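PDB 4Q8K: alginase, which cleaves the acidic polysaccharide alginate as a lyase of polysaccharide lyase family 18, probably by beta-elimination at its glycosidic bonds. Local coordinates for residues Thr202-Val207 against Val289-Gly294; Phe208-Lys213 against Thr360-Thr365; Ile224-Ala229 against Tyr316-Asn321; Val262-Thr267 against Asn303-Pro308. One frame throughout, in Å; residues are numbered along the deposited sequence.

Contact 1 of 4, residues Thr202-Val207 against Val289-Gly294; sequences TQTYEV and VVNNYG
E206 and N291 face each other as a hydrogen-bonded pair of antiparallel strands in one sheet of the beta-jelly-roll sandwich. Their backbones bond both ways, and their side chains continue the link on the face turned to the other sheet. N291 ND2 reaches E206 OE2 at 3.2 Å, a fairly straight bond that lies in the amide plane of N291 and takes the anti lone pair of the carboxylate; the two flat groups stand steeply turned against each other (80°). N291 CG lies anti to the backbone N (chi1 172°), which carries the amide across to the glutamate. ND2 also donates to M201 O, while E206 OE2 accepts from H227 NE2 and OE1 pairs with Y364 OH; the buried carboxylate is therefore held on both oxygens and its rotation should be well fixed.

On the other side of the sheet, Y205 turns the edge of its ring to N292, with CD1 3.5 Å from N292 OD1 and the ring and amide planes nearly perpendicular (85°). V290 CG1 approaches the same ring at CE1, 4.1 Å away. Where the strand of N291 ends, Y293 lays one ring face over the T204-Y205 peptide, while Y205 CB touches Y293 CE2 at 3.5 Å. T202 O sits in the plane of that ring, at its edge, 3.4 Å from Y293 CD1. Y293 N donates to T204 O at 3.0 Å. The turn that follows is pinned by an Asx motif: N291 OD1 accepts from G294 N at 2.9 Å.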
loop_
_atom_site.group_PDB
_atom_site.type_symbol
_atom_site.label_atom_id
_atom_site.label_comp_id
_atom_site.label_asym_id
_atom_site.label_seq_id
_atom_site.Cartn_x
_atom_site.Cartn_y
_atom_site.Cartn_z
ATOM N N THR A 202 18.391 -0.423 -7.029
ATOM C CA THR A 202 19.279 -1.281 -7.808
ATOM C C THR A 202 20.282 -2.063 -6.960
ATOM O O THR A 202 21.112 -2.797 -7.496
ATOM C CB THR A 202 20.070 -0.456 -8.842
ATOM O OG1 THR A 202 20.708 0.647 -8.187
ATOM C CG2 THR A 202 19.142 0.071 -9.929
ATOM N N GLN A 203 20.219 -1.907 -5.645
ATOM C CA GLN A 203 21.159 -2.594 -4.773
ATOM C C GLN A 203 20.535 -3.664 -3.905
ATOM O O GLN A 203 21.189 -4.198 -3.019
ATOM C CB GLN A 203 21.911 -1.595 -3.895
ATOM C CG GLN A 203 22.802 -0.660 -4.673
ATOM C CD GLN A 203 23.539 0.292 -3.771
ATOM O OE1 GLN A 203 22.948 0.887 -2.865
ATOM N NE2 GLN A 203 24.845 0.433 -3.994
ATOM N N THR A 204 19.261 -3.986 -4.107
ATOM C CA THR A 204 18.657 -5.102 -3.402
ATOM C C THR A 204 17.847 -6.033 -4.235
ATOM O O THR A 204 17.268 -5.647 -5.196
ATOM C CB THR A 204 17.662 -4.687 -2.289
ATOM O OG1 THR A 204 16.668 -3.823 -2.817
ATOM C CG2 THR A 204 18.339 -3.981 -1.230
ATOM N N TYR A 205 17.735 -7.252 -3.751
ATOM C CA TYR A 205 16.771 -8.194 -4.235
ATOM C C TYR A 205 15.761 -8.414 -3.102
ATOM O O TYR A 205 16.109 -8.909 -2.085
ATOM C CB TYR A 205 17.439 -9.508 -4.678
ATOM C CG TYR A 205 16.462 -10.540 -5.125
ATOM C CD1 TYR A 205 15.954 -10.538 -6.399
ATOM C CD2 TYR A 205 16.018 -11.489 -4.265
ATOM C CE1 TYR A 205 15.047 -11.467 -6.792
ATOM C CE2 TYR A 205 15.104 -12.408 -4.652
ATOM C CZ TYR A 205 14.631 -12.387 -5.916
ATOM O OH TYR A 205 13.725 -13.303 -6.261
ATOM N N GLU A 206 14.524 -7.988 -3.299
ATOM C CA GLU A 206 13.468 -8.156 -2.311
ATOM C C GLU A 206 12.286 -8.882 -2.864
ATOM O O GLU A 206 11.892 -8.657 -3.966
ATOM C CB GLU A 206 12.851 -6.851 -1.906
ATOM C CG GLU A 206 13.713 -5.796 -1.395
ATOM C CD GLU A 206 12.931 -4.494 -1.286
ATOM O OE1 GLU A 206 12.329 -4.303 -0.243
ATOM O OE2 GLU A 206 12.963 -3.716 -2.233
ATOM N N VAL A 207 11.688 -9.696 -2.030
ATOM C CA VAL A 207 10.454 -10.365 -2.382
ATOM C C VAL A 207 9.487 -10.211 -1.220
ATOM O O VAL A 207 9.823 -10.557 -0.082
ATOM C CB VAL A 207 10.682 -11.866 -2.621
ATOM C CG1 VAL A 207 9.362 -12.567 -2.906
ATOM C CG2 VAL A 207 11.680 -12.088 -3.766
ATOM N N VAL A 289 5.240 -9.012 -4.656
ATOM C CA VAL A 289 5.998 -7.874 -5.144
ATOM C C VAL A 289 7.467 -8.242 -5.117
ATOM O O VAL A 289 7.992 -8.631 -4.075
ATOM C CB VAL A 289 5.779 -6.631 -4.251
ATOM C CG1 VAL A 289 6.590 -5.458 -4.761
ATOM C CG2 VAL A 289 4.303 -6.279 -4.203
ATOM N N VAL A 290 8.122 -8.125 -6.265
ATOM C CA VAL A 290 9.545 -8.415 -6.355
ATOM C C VAL A 290 10.309 -7.202 -6.848
ATOM O O VAL A 290 9.932 -6.587 -7.843
ATOM C CB VAL A 290 9.817 -9.584 -7.324
ATOM C CG1 VAL A 290 11.301 -9.906 -7.350
ATOM C CG2 VAL A 290 8.989 -10.805 -6.931
ATOM N N ASN A 291 11.373 -6.846 -6.137
ATOM C CA ASN A 291 12.316 -5.866 -6.625
ATOM C C ASN A 291 13.611 -6.583 -6.937
ATOM O O ASN A 291 14.381 -6.873 -6.031
ATOM C CB ASN A 291 12.605 -4.787 -5.589
ATOM C CG ASN A 291 13.740 -3.880 -6.018
ATOM O OD1 ASN A 291 14.014 -3.726 -7.214
ATOM N ND2 ASN A 291 14.419 -3.286 -5.048
ATOM N N ASN A 292 13.834 -6.880 -8.210
ATOM C CA ASN A 292 15.062 -7.534 -8.651
ATOM C C ASN A 292 16.095 -6.492 -9.075
ATOM O O ASN A 292 16.250 -6.218 -10.259
ATOM C CB ASN A 292 14.752 -8.488 -9.812
ATOM C CG ASN A 292 15.967 -9.279 -10.253
ATOM O OD1 ASN A 292 16.966 -9.344 -9.541
ATOM N ND2 ASN A 292 15.888 -9.881 -11.436
ATOM N N TYR A 293 16.779 -5.900 -8.099
ATOM C CA TYR A 293 17.799 -4.885 -8.353
ATOM C C TYR A 293 17.338 -3.785 -9.317
ATOM O O TYR A 293 18.066 -3.393 -10.236
ATOM C CB TYR A 293 19.103 -5.544 -8.849
ATOM C CG TYR A 293 19.689 -6.524 -7.852
ATOM C CD1 TYR A 293 20.511 -6.087 -6.824
ATOM C CD2 TYR A 293 19.405 -7.884 -7.931
ATOM C CE1 TYR A 293 21.042 -6.975 -5.909
ATOM C CE2 TYR A 293 19.940 -8.781 -7.022
ATOM C CZ TYR A 293 20.754 -8.317 -6.008
ATOM O OH TYR A 293 21.280 -9.197 -5.087
ATOM N N GLY A 294 16.120 -3.294 -9.105
ATOM C CA GLY A 294 15.623 -2.156 -9.859
ATOM C C GLY A 294 14.550 -2.528 -10.866
ATOM O O GLY A 294 13.895 -1.656 -11.429
#

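Contact 2 of 4, residues Phe208-Lys213 against Thr360-Thr365; sequences FEATVK and TNVSYT
Y364 CD1 lies at the edge of the F208 ring, near its plane, and F208 CB lies at the edge of the Y364 ring, 4.0 Å from Y364 CD1. The two side chains cross at about a right angle. V362 CG1 comes to F208 CE1 obliquely, at 3.9 Å, and beyond the two segments the rings of F317 and F319 also meet F208.

E209 and S363 form a hydrogen-bonded pair, and so do T211 and T360, but the second segment spends one residue more between them: a beta bulge. N361 takes up the extra step with positive phi (44°). Past it, T211 N reaches T360 O at 2.8 Å. The threonine side chains then pack, T360 OG1 standing 3.4 Å from T211 CB, and one water spans T211 O and T360 OG1, 2.8 Å from T211 O. A second water joins T211 OG1 to the carbonyl of N361.

E209, on the opposite face from F208, has OE2 hydrogen-bonded to N286 of strand 284-292. Strand 204-216 runs between strands 355-368 and 284-292 in one sheet, with F208 and Y364 directed inward onto strand 316-319 of the other.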
loop_
_atom_site.group_PDB
_atom_site.type_symbol
_atom_site.label_atom_id
_atom_site.label_comp_id
_atom_site.label_asym_id
_atom_site.label_seq_id
_atom_site.Cartn_x
_atom_site.Cartn_y
_atom_site.Cartn_z
ATOM N N PHE A 208 8.299 -9.676 -1.494
ATOM C CA PHE A 208 7.235 -9.642 -0.505
ATOM C C PHE A 208 6.056 -10.407 -1.075
ATOM O O PHE A 208 5.668 -10.195 -2.226
ATOM C CB PHE A 208 6.820 -8.200 -0.180
ATOM C CG PHE A 208 5.626 -8.099 0.742
ATOM C CD1 PHE A 208 5.795 -8.095 2.110
ATOM C CD2 PHE A 208 4.333 -7.998 0.232
ATOM C CE1 PHE A 208 4.696 -7.992 2.970
ATOM C CE2 PHE A 208 3.239 -7.907 1.071
ATOM C CZ PHE A 208 3.421 -7.902 2.447
ATOM N N GLU A 209 5.512 -11.323 -0.282
ATOM C CA GLU A 209 4.318 -12.047 -0.670
ATOM C C GLU A 209 3.361 -12.099 0.506
ATOM O O GLU A 209 3.788 -12.230 1.652
ATOM C CB GLU A 209 4.652 -13.464 -1.147
ATOM C CG GLU A 209 3.442 -14.215 -1.703
ATOM C CD GLU A 209 3.813 -15.367 -2.624
ATOM O OE1 GLU A 209 5.011 -15.711 -2.724
ATOM O OE2 GLU A 209 2.892 -15.922 -3.261
ATOM N N ALA A 210 2.072 -11.980 0.212
ATOM C CA ALA A 210 1.045 -12.054 1.229
ATOM C C ALA A 210 -0.285 -12.476 0.619
ATOM O O ALA A 210 -0.565 -12.209 -0.557
ATOM C CB ALA A 210 0.907 -10.715 1.934
ATOM N N THR A 211 -1.075 -13.180 1.417
ATOM C CA THR A 211 -2.476 -13.427 1.134
ATOM C C THR A 211 -3.240 -12.260 1.761
ATOM O O THR A 211 -3.157 -12.022 2.977
ATOM C CB THR A 211 -2.916 -14.767 1.752
ATOM O OG1 THR A 211 -2.246 -15.838 1.076
ATOM C CG2 THR A 211 -4.419 -14.970 1.647
ATOM N N VAL A 212 -3.955 -11.515 0.923
ATOM C CA VAL A 212 -4.545 -10.252 1.338
ATOM C C VAL A 212 -6.063 -10.261 1.258
ATOM O O VAL A 212 -6.635 -10.427 0.181
ATOM C CB VAL A 212 -4.032 -9.072 0.462
ATOM C CG1 VAL A 212 -4.594 -7.745 0.977
ATOM C CG2 VAL A 212 -2.518 -9.030 0.426
ATOM N N LYS A 213 -6.710 -10.058 2.401
ATOM C CA LYS A 213 -8.163 -9.900 2.429
ATOM C C LYS A 213 -8.479 -8.430 2.670
ATOM O O LYS A 213 -7.857 -7.789 3.514
ATOM C CB LYS A 213 -8.782 -10.788 3.511
ATOM C CG LYS A 213 -10.292 -10.663 3.660
ATOM C CD LYS A 213 -10.811 -11.569 4.781
ATOM C CE LYS A 213 -12.297 -11.338 5.042
ATOM N NZ LYS A 213 -12.866 -12.257 6.077
ATOM N N THR A 360 -2.078 -12.606 5.625
ATOM C CA THR A 360 -1.675 -13.905 6.130
ATOM C C THR A 360 -0.683 -14.525 5.145
ATOM O O THR A 360 -0.452 -13.980 4.056
ATOM C CB THR A 360 -2.881 -14.845 6.270
ATOM O OG1 THR A 360 -3.621 -14.856 5.042
ATOM C CG2 THR A 360 -3.802 -14.387 7.417
ATOM N N ASN A 361 -0.104 -15.665 5.524
ATOM C CA ASN A 361 0.906 -16.318 4.693
ATOM C C ASN A 361 1.894 -15.294 4.164
ATOM O O ASN A 361 2.123 -15.194 2.959
ATOM C CB ASN A 361 0.259 -17.041 3.515
ATOM C CG ASN A 361 -0.760 -18.068 3.945
ATOM O OD1 ASN A 361 -1.804 -18.225 3.307
ATOM N ND2 ASN A 361 -0.473 -18.773 5.034
ATOM N N VAL A 362 2.469 -14.523 5.072
ATOM C CA VAL A 362 3.341 -13.433 4.691
ATOM C C VAL A 362 4.796 -13.881 4.646
ATOM O O VAL A 362 5.257 -14.604 5.529
ATOM C CB VAL A 362 3.203 -12.274 5.681
ATOM C CG1 VAL A 362 4.074 -11.100 5.266
ATOM C CG2 VAL A 362 1.738 -11.860 5.779
ATOM N N SER A 363 5.514 -13.457 3.613
ATOM C CA SER A 363 6.960 -13.633 3.582
ATOM C C SER A 363 7.665 -12.384 3.068
ATOM O O SER A 363 7.122 -11.620 2.278
ATOM C CB SER A 363 7.358 -14.869 2.767
ATOM O OG SER A 363 6.890 -14.769 1.438
ATOM N N TYR A 364 8.854 -12.148 3.569
ATOM C CA TYR A 364 9.675 -11.068 3.096
ATOM C C TYR A 364 11.121 -11.487 3.095
ATOM O O TYR A 364 11.602 -11.980 4.058
ATOM C CB TYR A 364 9.518 -9.804 3.941
ATOM C CG TYR A 364 10.319 -8.673 3.436
ATOM C CD1 TYR A 364 9.943 -7.956 2.334
ATOM C CD2 TYR A 364 11.489 -8.330 4.043
ATOM C CE1 TYR A 364 10.703 -6.912 1.884
ATOM C CE2 TYR A 364 12.258 -7.310 3.596
ATOM C CZ TYR A 364 11.880 -6.601 2.519
ATOM O OH TYR A 364 12.694 -5.612 2.090
ATOM N N THR A 365 11.785 -11.297 1.977
ATOM C CA THR A 365 13.217 -11.508 1.917
ATOM C C THR A 365 13.892 -10.316 1.329
ATOM O O THR A 365 13.370 -9.674 0.466
ATOM C CB THR A 365 13.610 -12.736 1.076
ATOM O OG1 THR A 365 13.431 -12.430 -0.285
ATOM C CG2 THR A 365 12.806 -13.909 1.392
HETATM O O HOH W 1 -5.356 -12.734 4.597
HETATM O O HOH W 2 0.648 -15.648 0.297
#

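Contact 3 of 4, residues Ile224-Ala229 against Tyr316-Asn321; sequences ISQHHA and YFKFGN
H228 N donates to Y316 O over 2.7 Å in an almost straight bond (176°), one of several backbone bonds across antiparallel strands of the jelly roll's second sheet. Their side chains run beside each other in the same direction. H228 CB sits over the face of the Y316 ring, 3.7 Å from its centroid, a CH-pi contact; farther out, Y316 OH stands above one face of the imidazole, 3.1 Å from H228 CD2. A chi1 of 61° brings the Y316 ring back over its neighbour. Without the ring, as with an alanine here, the H228 imidazole would probably be freer to turn and R198 would lose this cation-pi partner.

Q226 and K318 run together, K318 CE resting 3.3 Å from Q226 CD. K318 NZ forms a salt bridge with E190, lies near like-charged R188, and bonds a water at 2.8 Å that H228 ND1 reaches weakly. On the other face, F317 CD1 lies over the H227 imidazole, 3.6 Å from H227 CE1; H227 ND1 bonds S236.

A sulfate, probably from the crystallisation liquor, lies about 3 Å from the H228 side chain; this may be consistent with a pocket for anions such as alginate's uronates.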
loop_
_atom_site.group_PDB
_atom_site.type_symbol
_atom_site.label_atom_id
_atom_site.label_comp_id
_atom_site.label_asym_id
_atom_site.label_seq_id
_atom_site.Cartn_x
_atom_site.Cartn_y
_atom_site.Cartn_z
ATOM N N ILE A 224 -1.619 -0.491 -0.416
ATOM C CA ILE A 224 -1.349 -1.626 0.477
ATOM C C ILE A 224 0.109 -2.087 0.417
ATOM O O ILE A 224 0.540 -2.902 1.227
ATOM C CB ILE A 224 -2.279 -2.851 0.216
ATOM C CG1 ILE A 224 -2.058 -3.441 -1.179
ATOM C CG2 ILE A 224 -3.762 -2.493 0.417
ATOM C CD1 ILE A 224 -2.787 -4.744 -1.385
ATOM N N SER A 225 0.851 -1.565 -0.547
ATOM C CA SER A 225 2.292 -1.802 -0.601
ATOM C C SER A 225 2.945 -0.762 -1.503
ATOM O O SER A 225 2.356 -0.325 -2.488
ATOM C CB SER A 225 2.603 -3.241 -1.046
ATOM O OG SER A 225 2.420 -3.408 -2.440
ATOM N N GLN A 226 4.158 -0.350 -1.166
ATOM C CA GLN A 226 4.843 0.631 -1.988
ATOM C C GLN A 226 6.341 0.672 -1.751
ATOM O O GLN A 226 6.816 0.395 -0.648
ATOM C CB GLN A 226 4.259 2.028 -1.780
ATOM C CG GLN A 226 4.385 2.537 -0.374
ATOM C CD GLN A 226 3.858 3.944 -0.248
ATOM O OE1 GLN A 226 4.449 4.889 -0.774
ATOM N NE2 GLN A 226 2.744 4.092 0.448
ATOM N N HIS A 227 7.078 1.012 -2.802
ATOM C CA HIS A 227 8.461 1.410 -2.650
ATOM C C HIS A 227 8.462 2.931 -2.602
ATOM O O HIS A 227 7.962 3.594 -3.506
ATOM C CB HIS A 227 9.329 0.881 -3.797
ATOM C CG HIS A 227 9.649 -0.579 -3.682
ATOM N ND1 HIS A 227 8.889 -1.560 -4.286
ATOM C CD2 HIS A 227 10.629 -1.226 -3.004
ATOM C CE1 HIS A 227 9.396 -2.746 -4.000
ATOM N NE2 HIS A 227 10.453 -2.572 -3.223
ATOM N N HIS A 228 8.998 3.480 -1.525
ATOM C CA HIS A 228 9.000 4.917 -1.316
ATOM C C HIS A 228 10.394 5.464 -1.628
ATOM O O HIS A 228 11.402 4.793 -1.374
ATOM C CB HIS A 228 8.617 5.200 0.135
ATOM C CG HIS A 228 8.296 6.631 0.419
ATOM N ND1 HIS A 228 7.011 7.066 0.683
ATOM C CD2 HIS A 228 9.088 7.722 0.521
ATOM C CE1 HIS A 228 7.028 8.364 0.916
ATOM N NE2 HIS A 228 8.277 8.788 0.825
ATOM N N ALA A 229 10.454 6.666 -2.194
ATOM C CA ALA A 229 11.731 7.324 -2.455
ATOM C C ALA A 229 12.267 7.991 -1.186
ATOM O O ALA A 229 11.562 8.063 -0.182
ATOM C CB ALA A 229 11.576 8.343 -3.563
ATOM N N TYR A 316 12.789 2.544 0.093
ATOM C CA TYR A 316 12.273 1.660 1.124
ATOM C C TYR A 316 10.884 1.132 0.837
ATOM O O TYR A 316 10.014 1.856 0.362
ATOM C CB TYR A 316 12.358 2.304 2.517
ATOM C CG TYR A 316 11.587 3.593 2.764
ATOM C CD1 TYR A 316 11.981 4.789 2.167
ATOM C CD2 TYR A 316 10.504 3.623 3.642
ATOM C CE1 TYR A 316 11.296 5.979 2.423
ATOM C CE2 TYR A 316 9.829 4.807 3.904
ATOM C CZ TYR A 316 10.231 5.974 3.290
ATOM O OH TYR A 316 9.564 7.153 3.545
ATOM N N PHE A 317 10.714 -0.152 1.117
ATOM C CA PHE A 317 9.453 -0.834 0.938
ATOM C C PHE A 317 8.547 -0.612 2.148
ATOM O O PHE A 317 9.021 -0.594 3.290
ATOM C CB PHE A 317 9.697 -2.331 0.749
ATOM C CG PHE A 317 8.449 -3.119 0.452
ATOM C CD1 PHE A 317 7.794 -2.959 -0.754
ATOM C CD2 PHE A 317 7.952 -4.032 1.365
ATOM C CE1 PHE A 317 6.645 -3.685 -1.041
ATOM C CE2 PHE A 317 6.808 -4.760 1.095
ATOM C CZ PHE A 317 6.154 -4.589 -0.120
ATOM N N LYS A 318 7.250 -0.444 1.886
ATOM C CA LYS A 318 6.247 -0.374 2.941
ATOM C C LYS A 318 5.051 -1.229 2.572
ATOM O O LYS A 318 4.782 -1.460 1.387
ATOM C CB LYS A 318 5.765 1.070 3.150
ATOM C CG LYS A 318 6.853 2.115 3.098
ATOM C CD LYS A 318 6.370 3.455 3.641
ATOM C CE LYS A 318 5.330 4.095 2.743
ATOM N NZ LYS A 318 4.855 5.397 3.339
ATOM N N PHE A 319 4.308 -1.682 3.572
ATOM C CA PHE A 319 3.079 -2.410 3.275
ATOM C C PHE A 319 2.122 -2.280 4.448
ATOM O O PHE A 319 2.548 -2.010 5.572
ATOM C CB PHE A 319 3.387 -3.880 2.976
ATOM C CG PHE A 319 3.877 -4.647 4.169
ATOM C CD1 PHE A 319 5.218 -4.617 4.518
ATOM C CD2 PHE A 319 3.005 -5.391 4.932
ATOM C CE1 PHE A 319 5.675 -5.321 5.625
ATOM C CE2 PHE A 319 3.455 -6.100 6.040
ATOM C CZ PHE A 319 4.794 -6.063 6.378
ATOM N N GLY A 320 0.834 -2.457 4.170
ATOM C CA GLY A 320 -0.212 -2.319 5.167
ATOM C C GLY A 320 -1.457 -1.702 4.559
ATOM O O GLY A 320 -1.971 -2.167 3.543
ATOM N N ASN A 321 -1.953 -0.639 5.174
ATOM C CA ASN A 321 -3.175 -0.035 4.679
ATOM C C ASN A 321 -3.049 1.463 4.874
ATOM O O ASN A 321 -3.185 1.967 5.997
ATOM C CB ASN A 321 -4.378 -0.627 5.424
ATOM C CG ASN A 321 -5.707 -0.023 4.993
ATOM O OD1 ASN A 321 -5.747 0.946 4.239
ATOM N ND2 ASN A 321 -6.796 -0.583 5.498
HETATM O O HOH W 3 3.860 7.451 1.634
#

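Contact 4 of 4, residues Val262-Thr267 against Asn303-Pro308; sequences VRLRNT and NSFGIP
A chi1 of 177° sends the F305 ring away from its own backbone N and toward L264, and the two side chains pass one another head to tail. This is packing between the two sheets of the beta sandwich: strand 257-265 belongs to one, and 303-308 is an outermost strand of the other. The short strands run nearly alike, 11° apart, with axes 7.8 Å from each other at closest approach, so it is side chains that fill the gap.

L264 CD1 touches F305 CE2 at 3.7 Å, approaching the ring obliquely, and V262 CG1 comes to F305 CD2 at 4.0 Å. F274, next to V262 in its sheet, stacks on the same phenylalanine. Two residues along, I307 holds CG1 between its backbone N and carbonyl carbon (chi1 63°) and stretches CD1 across to the other strand, where it meets L264 CB at 3.8 Å and N266 CB at the same distance. Cutting I307 back to an alanine would probably open a gap beside L264 and take from N266 CB this apolar contact.

At the end of the contact, by P308, polar atoms take over. T267 CG2 only grazes P308 CB, at 4.2 Å, and a water does the joining: it accepts from T267 N at 3.1 Å and donates to P308 O at 2.7 Å.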
loop_
_atom_site.group_PDB
_atom_site.type_symbol
_atom_site.label_atom_id
_atom_site.label_comp_id
_atom_site.label_asym_id
_atom_site.label_seq_id
_atom_site.Cartn_x
_atom_site.Cartn_y
_atom_site.Cartn_z
ATOM N N VAL A 262 -1.477 -1.446 -10.092
ATOM C CA VAL A 262 -0.172 -0.993 -9.686
ATOM C C VAL A 262 0.259 0.211 -10.505
ATOM O O VAL A 262 -0.057 0.320 -11.696
ATOM C CB VAL A 262 0.866 -2.135 -9.810
ATOM C CG1 VAL A 262 0.964 -2.603 -11.267
ATOM C CG2 VAL A 262 2.215 -1.670 -9.295
ATOM N N ARG A 263 0.957 1.139 -9.863
ATOM C CA ARG A 263 1.674 2.172 -10.601
ATOM C C ARG A 263 3.148 1.981 -10.326
ATOM O O ARG A 263 3.553 1.851 -9.158
ATOM C CB ARG A 263 1.271 3.569 -10.130
ATOM C CG ARG A 263 -0.126 3.970 -10.527
ATOM C CD ARG A 263 -0.505 5.337 -9.975
ATOM N NE ARG A 263 -1.689 5.826 -10.670
ATOM C CZ ARG A 263 -1.635 6.589 -11.754
ATOM N NH1 ARG A 263 -0.457 6.960 -12.237
ATOM N NH2 ARG A 263 -2.755 6.973 -12.353
ATOM N N LEU A 264 3.932 1.979 -11.401
ATOM C CA LEU A 264 5.384 1.864 -11.348
ATOM C C LEU A 264 6.029 3.067 -12.020
ATOM O O LEU A 264 5.730 3.378 -13.173
ATOM C CB LEU A 264 5.848 0.585 -12.059
ATOM C CG LEU A 264 5.299 -0.723 -11.496
ATOM C CD1 LEU A 264 5.759 -1.916 -12.357
ATOM C CD2 LEU A 264 5.743 -0.900 -10.054
ATOM N N ARG A 265 6.932 3.740 -11.314
ATOM C CA ARG A 265 7.608 4.890 -11.905
ATOM C C ARG A 265 8.801 4.453 -12.759
ATOM O O ARG A 265 9.777 3.916 -12.241
ATOM C CB ARG A 265 8.055 5.860 -10.814
ATOM C CG ARG A 265 8.462 7.221 -11.344
ATOM C CD ARG A 265 8.630 8.241 -10.211
ATOM N NE ARG A 265 7.392 8.512 -9.470
ATOM C CZ ARG A 265 6.423 9.324 -9.894
ATOM N NH1 ARG A 265 5.339 9.519 -9.153
ATOM N NH2 ARG A 265 6.533 9.939 -11.064
ATOM N N ASN A 266 8.723 4.674 -14.066
ATOM C CA ASN A 266 9.792 4.216 -14.953
ATOM C C ASN A 266 11.080 5.047 -14.874
ATOM O O ASN A 266 11.168 6.005 -14.096
ATOM C CB ASN A 266 9.301 4.024 -16.403
ATOM C CG ASN A 266 8.895 5.331 -17.092
ATOM O OD1 ASN A 266 8.001 5.333 -17.945
ATOM N ND2 ASN A 266 9.564 6.425 -16.758
ATOM N N THR A 267 12.076 4.668 -15.671
ATOM C CA THR A 267 13.391 5.299 -15.621
ATOM C C THR A 267 13.367 6.734 -16.145
ATOM O O THR A 267 14.304 7.496 -15.917
ATOM C CB THR A 267 14.455 4.483 -16.400
ATOM O OG1 THR A 267 14.033 4.301 -17.756
ATOM C CG2 THR A 267 14.670 3.129 -15.754
ATOM N N ASN A 303 -2.200 -12.226 -12.605
ATOM C CA ASN A 303 -1.717 -11.244 -13.564
ATOM C C ASN A 303 -0.439 -10.588 -13.080
ATOM O O ASN A 303 -0.337 -10.199 -11.915
ATOM C CB ASN A 303 -2.775 -10.158 -13.807
ATOM C CG ASN A 303 -3.980 -10.676 -14.571
ATOM O OD1 ASN A 303 -5.130 -10.377 -14.225
ATOM N ND2 ASN A 303 -3.727 -11.446 -15.617
ATOM N N SER A 304 0.540 -10.465 -13.971
ATOM C CA SER A 304 1.814 -9.847 -13.615
ATOM C C SER A 304 2.155 -8.673 -14.511
ATOM O O SER A 304 1.853 -8.675 -15.707
ATOM C CB SER A 304 2.961 -10.858 -13.681
ATOM O OG SER A 304 2.701 -12.006 -12.900
ATOM N N PHE A 305 2.793 -7.674 -13.913
ATOM C CA PHE A 305 3.346 -6.546 -14.637
ATOM C C PHE A 305 4.614 -6.102 -13.919
ATOM O O PHE A 305 4.654 -6.082 -12.686
ATOM C CB PHE A 305 2.325 -5.398 -14.694
ATOM C CG PHE A 305 2.841 -4.155 -15.372
ATOM C CD1 PHE A 305 3.095 -4.147 -16.731
ATOM C CD2 PHE A 305 3.070 -2.994 -14.646
ATOM C CE1 PHE A 305 3.574 -3.009 -17.357
ATOM C CE2 PHE A 305 3.551 -1.847 -15.269
ATOM C CZ PHE A 305 3.791 -1.850 -16.622
ATOM N N GLY A 306 5.636 -5.744 -14.690
ATOM C CA GLY A 306 6.882 -5.247 -14.138
ATOM C C GLY A 306 7.722 -4.492 -15.149
ATOM O O GLY A 306 7.676 -4.802 -16.342
ATOM N N ILE A 307 8.492 -3.516 -14.666
ATOM C CA ILE A 307 9.426 -2.742 -15.482
ATOM C C ILE A 307 10.637 -2.316 -14.655
ATOM O O ILE A 307 10.601 -2.356 -13.424
ATOM C CB ILE A 307 8.790 -1.436 -16.018
ATOM C CG1 ILE A 307 8.419 -0.515 -14.850
ATOM C CG2 ILE A 307 7.599 -1.734 -16.922
ATOM C CD1 ILE A 307 7.786 0.776 -15.282
ATOM N N PRO A 308 11.716 -1.897 -15.330
ATOM C CA PRO A 308 12.787 -1.227 -14.588
ATOM C C PRO A 308 12.235 0.090 -14.060
ATOM O O PRO A 308 11.478 0.750 -14.766
ATOM C CB PRO A 308 13.856 -0.969 -15.660
ATOM C CG PRO A 308 13.563 -1.980 -16.754
ATOM C CD PRO A 308 12.058 -2.096 -16.751
HETATM O O HOH W 4 11.610 1.983 -17.133
#

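Contact 3 lies deepest, its centre about 5 Å from that of the chain, whereas contacts 1, 2 and 4 are only partly buried and lie farther out. Contacts 1 and 2 share strand 204-216, pairing it with a different neighbour on each side of one sheet; contact 3 pairs two strands of the opposing sheet, and contact 4 spans the sheets instead. The first three therefore rest on backbone bonds, the last on apolar side chains and a water. Aromatic rings of contacts 2 and 3 meet between the sheets, while the carboxylate of contact 1 adds a buried polar link, one oxygen to each sheet.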